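Local coordinates for protein NAD(P)H-flavin oxidoreductase (Agrobacterium tumefaciens str. C58, PDB 2FRE) that binds flavin mononucleotide and, as a nitroreductase-family flavoprotein, probably uses NAD(P)H to reduce flavin or related acceptors, at residues A[56-70]-A[82-94]. Numbering follows the deposited sequence.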
loop_
_atom_site.group_PDB
_atom_site.type_symbol
_atom_site.label_atom_id
_atom_site.label_comp_id
_atom_site.label_asym_id
_atom_site.label_seq_id
_atom_site.Cartn_x
_atom_site.Cartn_y
_atom_site.Cartn_z
ATOM N N ARG A 56 1.341 0.802 12.855
ATOM C CA ARG A 56 1.306 1.828 13.873
ATOM C C ARG A 56 1.941 3.094 13.293
ATOM O O ARG A 56 2.784 3.022 12.384
ATOM C CB ARG A 56 2.081 1.400 15.119
ATOM C CG ARG A 56 1.652 0.079 15.713
ATOM C CD ARG A 56 0.287 0.146 16.377
ATOM N NE ARG A 56 0.013 -1.090 17.103
ATOM C CZ ARG A 56 -0.536 -2.190 16.561
ATOM N NH1 ARG A 56 -0.897 -2.239 15.284
ATOM N NH2 ARG A 56 -0.731 -3.262 17.310
ATOM N N PHE A 57 1.534 4.243 13.830
ATOM C CA PHE A 57 2.057 5.561 13.405
ATOM C C PHE A 57 2.489 6.388 14.620
ATOM O O PHE A 57 1.696 6.621 15.545
ATOM C CB PHE A 57 0.994 6.328 12.636
ATOM C CG PHE A 57 0.308 5.499 11.604
ATOM C CD1 PHE A 57 0.924 5.228 10.402
ATOM C CD2 PHE A 57 -0.953 4.960 11.848
ATOM C CE1 PHE A 57 0.308 4.439 9.455
ATOM C CE2 PHE A 57 -1.567 4.141 10.897
ATOM C CZ PHE A 57 -0.933 3.895 9.702
ATOM N N VAL A 58 3.737 6.841 14.614
ATOM C CA VAL A 58 4.220 7.755 15.651
ATOM C C VAL A 58 4.524 9.083 14.951
ATOM O O VAL A 58 5.330 9.140 14.027
ATOM C CB VAL A 58 5.433 7.172 16.384
ATOM C CG1 VAL A 58 5.889 8.074 17.513
ATOM C CG2 VAL A 58 5.061 5.784 16.936
ATOM N N TYR A 59 3.830 10.131 15.369
ATOM C CA TYR A 59 3.840 11.394 14.649
ATOM C C TYR A 59 4.140 12.616 15.516
ATOM O O TYR A 59 3.955 12.605 16.739
ATOM C CB TYR A 59 2.500 11.574 13.922
ATOM C CG TYR A 59 1.304 11.758 14.837
ATOM C CD1 TYR A 59 0.961 13.019 15.326
ATOM C CD2 TYR A 59 0.527 10.669 15.223
ATOM C CE1 TYR A 59 -0.143 13.187 16.168
ATOM C CE2 TYR A 59 -0.564 10.826 16.049
ATOM C CZ TYR A 59 -0.886 12.088 16.521
ATOM O OH TYR A 59 -1.983 12.227 17.331
ATOM N N ALA A 60 4.589 13.673 14.843
ATOM C CA ALA A 60 4.853 14.972 15.454
ATOM C C ALA A 60 4.507 16.096 14.467
ATOM O O ALA A 60 4.828 16.006 13.279
ATOM C CB ALA A 60 6.305 15.065 15.871
ATOM N N HIS A 61 3.825 17.124 14.959
ATOM C CA HIS A 61 3.608 18.357 14.191
ATOM C C HIS A 61 4.821 19.272 14.287
ATOM O O HIS A 61 5.585 19.235 15.253
ATOM C CB HIS A 61 2.392 19.115 14.721
ATOM C CG HIS A 61 1.082 18.500 14.343
ATOM N ND1 HIS A 61 0.378 18.881 13.217
ATOM C CD2 HIS A 61 0.331 17.550 14.957
ATOM C CE1 HIS A 61 -0.736 18.175 13.146
ATOM N NE2 HIS A 61 -0.795 17.372 14.195
ATOM N N LYS A 62 4.950 20.138 13.298
ATOM C CA LYS A 62 5.994 21.155 13.274
ATOM C C LYS A 62 6.108 21.977 14.575
ATOM O O LYS A 62 7.224 22.349 14.953
ATOM C CB LYS A 62 5.774 22.106 12.095
ATOM C CG LYS A 62 7.051 22.504 11.429
ATOM C CD LYS A 62 7.132 23.979 11.251
ATOM C CE LYS A 62 8.374 24.337 10.452
ATOM N NZ LYS A 62 8.692 23.209 9.531
ATOM N N ASP A 63 4.981 22.222 15.263
ATOM C CA ASP A 63 4.964 22.931 16.586
ATOM C C ASP A 63 5.239 22.083 17.838
ATOM O O ASP A 63 5.156 22.582 18.962
ATOM C CB ASP A 63 3.636 23.678 16.798
ATOM C CG ASP A 63 2.446 22.745 17.143
ATOM O OD1 ASP A 63 2.509 21.528 16.915
ATOM O OD2 ASP A 63 1.410 23.257 17.631
ATOM N N SER A 64 5.575 20.819 17.656
ATOM C CA SER A 64 5.781 19.906 18.759
ATOM C C SER A 64 7.091 20.179 19.494
ATOM O O SER A 64 8.100 20.468 18.867
ATOM C CB SER A 64 5.851 18.477 18.239
ATOM O OG SER A 64 6.168 17.567 19.312
ATOM N N GLU A 65 7.077 19.997 20.812
ATOM C CA GLU A 65 8.311 19.948 21.604
ATOM C C GLU A 65 9.302 18.915 21.083
ATOM O O GLU A 65 10.491 19.068 21.296
ATOM C CB GLU A 65 8.019 19.612 23.070
ATOM C CG GLU A 65 7.296 20.687 23.868
ATOM C CD GLU A 65 8.197 21.848 24.271
ATOM O OE1 GLU A 65 8.620 21.909 25.457
ATOM O OE2 GLU A 65 8.472 22.699 23.398
ATOM N N ASP A 66 8.823 17.859 20.425
ATOM C CA ASP A 66 9.712 16.820 19.887
ATOM C C ASP A 66 10.010 16.891 18.397
ATOM O O ASP A 66 10.616 15.978 17.854
ATOM C CB ASP A 66 9.146 15.445 20.186
ATOM C CG ASP A 66 9.125 15.147 21.652
ATOM O OD1 ASP A 66 10.157 15.354 22.353
ATOM O OD2 ASP A 66 8.061 14.698 22.093
ATOM N N TRP A 67 9.585 17.962 17.735
ATOM C CA TRP A 67 9.885 18.153 16.332
ATOM C C TRP A 67 11.379 17.947 16.024
ATOM O O TRP A 67 11.717 17.188 15.130
ATOM C CB TRP A 67 9.430 19.532 15.887
ATOM C CG TRP A 67 9.715 19.827 14.473
ATOM C CD1 TRP A 67 10.670 20.653 13.992
ATOM C CD2 TRP A 67 9.067 19.252 13.337
ATOM N NE1 TRP A 67 10.648 20.651 12.620
ATOM C CE2 TRP A 67 9.664 19.809 12.193
ATOM C CE3 TRP A 67 8.024 18.331 13.175
ATOM C CZ2 TRP A 67 9.248 19.486 10.903
ATOM C CZ3 TRP A 67 7.602 18.029 11.900
ATOM C CH2 TRP A 67 8.226 18.586 10.782
ATOM N N PRO A 68 12.283 18.604 16.778
ATOM C CA PRO A 68 13.705 18.450 16.424
ATOM C C PRO A 68 14.239 17.025 16.550
ATOM O O PRO A 68 15.139 16.611 15.783
ATOM C CB PRO A 68 14.437 19.389 17.397
ATOM C CG PRO A 68 13.459 19.812 18.417
ATOM C CD PRO A 68 12.079 19.525 17.912
ATOM N N LEU A 69 13.685 16.272 17.491
ATOM C CA LEU A 69 14.033 14.871 17.614
ATOM C C LEU A 69 13.597 14.109 16.368
ATOM O O LEU A 69 14.354 13.293 15.837
ATOM C CB LEU A 69 13.404 14.264 18.859
ATOM C CG LEU A 69 13.497 12.733 18.970
ATOM C CD1 LEU A 69 14.960 12.243 19.067
ATOM C CD2 LEU A 69 12.695 12.308 20.171
ATOM N N PHE A 70 12.373 14.351 15.915
ATOM C CA PHE A 70 11.874 13.692 14.712
ATOM C C PHE A 70 12.728 14.051 13.497
ATOM O O PHE A 70 13.026 13.198 12.683
ATOM C CB PHE A 70 10.400 14.035 14.467
ATOM C CG PHE A 70 9.444 13.168 15.233
ATOM C CD1 PHE A 70 9.441 13.156 16.616
ATOM C CD2 PHE A 70 8.534 12.349 14.561
ATOM C CE1 PHE A 70 8.547 12.321 17.340
ATOM C CE2 PHE A 70 7.641 11.528 15.280
ATOM C CZ PHE A 70 7.651 11.513 16.647
ATOM N N ALA A 82 13.051 17.899 4.588
ATOM C CA ALA A 82 11.959 17.415 5.439
ATOM C C ALA A 82 11.743 18.251 6.713
ATOM O O ALA A 82 10.660 18.219 7.299
ATOM C CB ALA A 82 12.165 15.964 5.790
ATOM N N LYS A 83 12.762 18.991 7.132
ATOM C CA LYS A 83 12.653 19.848 8.304
ATOM C C LYS A 83 11.655 20.956 8.086
ATOM O O LYS A 83 11.252 21.593 9.044
ATOM C CB LYS A 83 14.006 20.442 8.694
ATOM C CG LYS A 83 14.600 21.438 7.719
ATOM C CD LYS A 83 16.066 21.605 8.028
ATOM C CE LYS A 83 16.752 22.593 7.138
ATOM N NZ LYS A 83 18.207 22.729 7.536
ATOM N N ASN A 84 11.282 21.196 6.831
ATOM C CA ASN A 84 10.316 22.230 6.489
ATOM C C ASN A 84 8.908 21.692 6.192
ATOM O O ASN A 84 8.017 22.447 5.810
ATOM C CB ASN A 84 10.860 23.069 5.326
ATOM C CG ASN A 84 12.082 23.884 5.726
ATOM O OD1 ASN A 84 12.171 24.368 6.850
ATOM N ND2 ASN A 84 13.035 24.018 4.818
ATOM N N ALA A 85 8.707 20.388 6.406
ATOM C CA ALA A 85 7.398 19.788 6.288
ATOM C C ALA A 85 6.535 20.215 7.478
ATOM O O ALA A 85 7.035 20.768 8.457
ATOM C CB ALA A 85 7.518 18.280 6.241
ATOM N N SER A 86 5.238 19.946 7.375
ATOM C CA SER A 86 4.281 20.314 8.408
ATOM C C SER A 86 4.148 19.246 9.489
ATOM O O SER A 86 3.808 19.561 10.630
ATOM C CB SER A 86 2.900 20.566 7.788
ATOM O OG SER A 86 2.882 21.749 7.039
ATOM N N VAL A 87 4.388 17.995 9.104
ATOM C CA VAL A 87 4.265 16.832 9.970
ATOM C C VAL A 87 5.367 15.855 9.586
ATOM O O VAL A 87 5.669 15.699 8.404
ATOM C CB VAL A 87 2.867 16.146 9.776
ATOM C CG1 VAL A 87 2.806 14.803 10.474
ATOM C CG2 VAL A 87 1.751 17.044 10.251
ATOM N N LEU A 88 5.979 15.226 10.589
ATOM C CA LEU A 88 6.838 14.077 10.387
ATOM C C LEU A 88 6.257 12.915 11.190
ATOM O O LEU A 88 5.773 13.103 12.313
ATOM C CB LEU A 88 8.276 14.364 10.826
ATOM C CG LEU A 88 9.073 15.298 9.913
ATOM C CD1 LEU A 88 10.319 15.798 10.591
ATOM C CD2 LEU A 88 9.440 14.595 8.651
ATOM N N LEU A 89 6.313 11.714 10.614
ATOM C CA LEU A 89 5.887 10.529 11.313
ATOM C C LEU A 89 6.636 9.296 10.821
ATOM O O LEU A 89 7.243 9.312 9.754
ATOM C CB LEU A 89 4.366 10.336 11.153
ATOM C CG LEU A 89 3.795 10.076 9.750
ATOM C CD1 LEU A 89 3.865 8.605 9.347
ATOM C CD2 LEU A 89 2.333 10.527 9.692
ATOM N N PHE A 90 6.578 8.236 11.613
ATOM C CA PHE A 90 7.161 6.963 11.242
ATOM C C PHE A 90 6.065 5.906 11.159
ATOM O O PHE A 90 5.186 5.789 12.037
ATOM C CB PHE A 90 8.318 6.597 12.186
ATOM C CG PHE A 90 9.418 7.608 12.163
ATOM C CD1 PHE A 90 10.370 7.598 11.133
ATOM C CD2 PHE A 90 9.459 8.623 13.101
ATOM C CE1 PHE A 90 11.367 8.565 11.078
ATOM C CE2 PHE A 90 10.440 9.604 13.052
ATOM C CZ PHE A 90 11.399 9.583 12.032
ATOM N N VAL A 91 6.103 5.171 10.057
ATOM C CA VAL A 91 5.221 4.055 9.844
ATOM C C VAL A 91 5.911 2.793 10.361
ATOM O O VAL A 91 7.009 2.452 9.955
ATOM C CB VAL A 91 4.837 3.869 8.372
ATOM C CG1 VAL A 91 3.897 2.676 8.243
ATOM C CG2 VAL A 91 4.203 5.124 7.808
ATOM N N ILE A 92 5.239 2.133 11.286
ATOM C CA ILE A 92 5.775 1.012 12.020
ATOM C C ILE A 92 4.833 -0.152 11.793
ATOM O O ILE A 92 3.658 0.068 11.500
ATOM C CB ILE A 92 5.814 1.382 13.516
ATOM C CG1 ILE A 92 6.836 2.488 13.729
ATOM C CG2 ILE A 92 6.123 0.179 14.412
ATOM C CD1 ILE A 92 6.400 3.440 14.756
ATOM N N SER A 93 5.322 -1.379 11.926
ATOM C CA SER A 93 4.427 -2.547 11.891
ATOM C C SER A 93 4.825 -3.617 12.897
ATOM O O SER A 93 6.008 -3.837 13.151
ATOM C CB SER A 93 4.367 -3.165 10.495
ATOM O OG SER A 93 5.609 -3.731 10.138
ATOM N N ARG A 94 3.818 -4.294 13.424
ATOM C CA ARG A 94 4.011 -5.434 14.338
ATOM C C ARG A 94 4.413 -6.640 13.490
ATOM O O ARG A 94 3.674 -7.025 12.598
ATOM C CB ARG A 94 2.718 -5.712 15.108
ATOM C CG ARG A 94 2.897 -6.606 16.329
ATOM C CD ARG A 94 1.601 -6.867 17.080
ATOM N NE ARG A 94 1.877 -7.028 18.513
ATOM C CZ ARG A 94 1.252 -6.399 19.512
ATOM N NH1 ARG A 94 0.250 -5.556 19.292
ATOM N NH2 ARG A 94 1.629 -6.637 20.760
HETATM O O HOH W 1 1.701 20.879 11.838
HETATM O O HOH W 2 10.133 25.636 8.101
#
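Strands 56-61 and 87-94 run antiparallel in the central sheet of the nitroreductase fold, their axes 167° apart. Arg56, Val58 and Ala60 form hydrogen-bonded pairs with Ile92, Phe90 and Leu88, each exchanging two backbone bonds (Ala60 N to Leu88 O, 2.9 Å); Phe57, Tyr59 and His61 face Val91, Leu89 and Val87 as non-hydrogen-bonded pairs. Val58 CG2 presses tightly on Ile92 CD1 (3.5 Å). Helix 67-70 folds back over the face bearing Ala60 and Leu88. Trp67, its indole trans to the main-chain nitrogen (chi1 179°), reaches Leu88, whose CD1 makes a CH-pi contact 3.8 Å from the six-membered ring centroid; Lys62 CA lies against the opposite face, toward its rim. Phe70 lays its ring centre over Ala60 CB and meets Phe90 obliquely, planes 36° apart, with Phe70 CD2 3.7 Å from Phe90 CE2. Beyond the strands, Lys62 bends at chi2 and chi4 until NZ donates to Lys83 O and Ala85 O (3.1 Å each); at the strand end a water bridges His61 ND1 and Ser86 O. Phe57 to Tyr59 also pair with a parallel second-subunit strand. Six bonds thus satisfy the facing strand edges, the Trp67 and Phe70 rings cover the Leu88 part of one face, and one ammonium takes up two loop carbonyls.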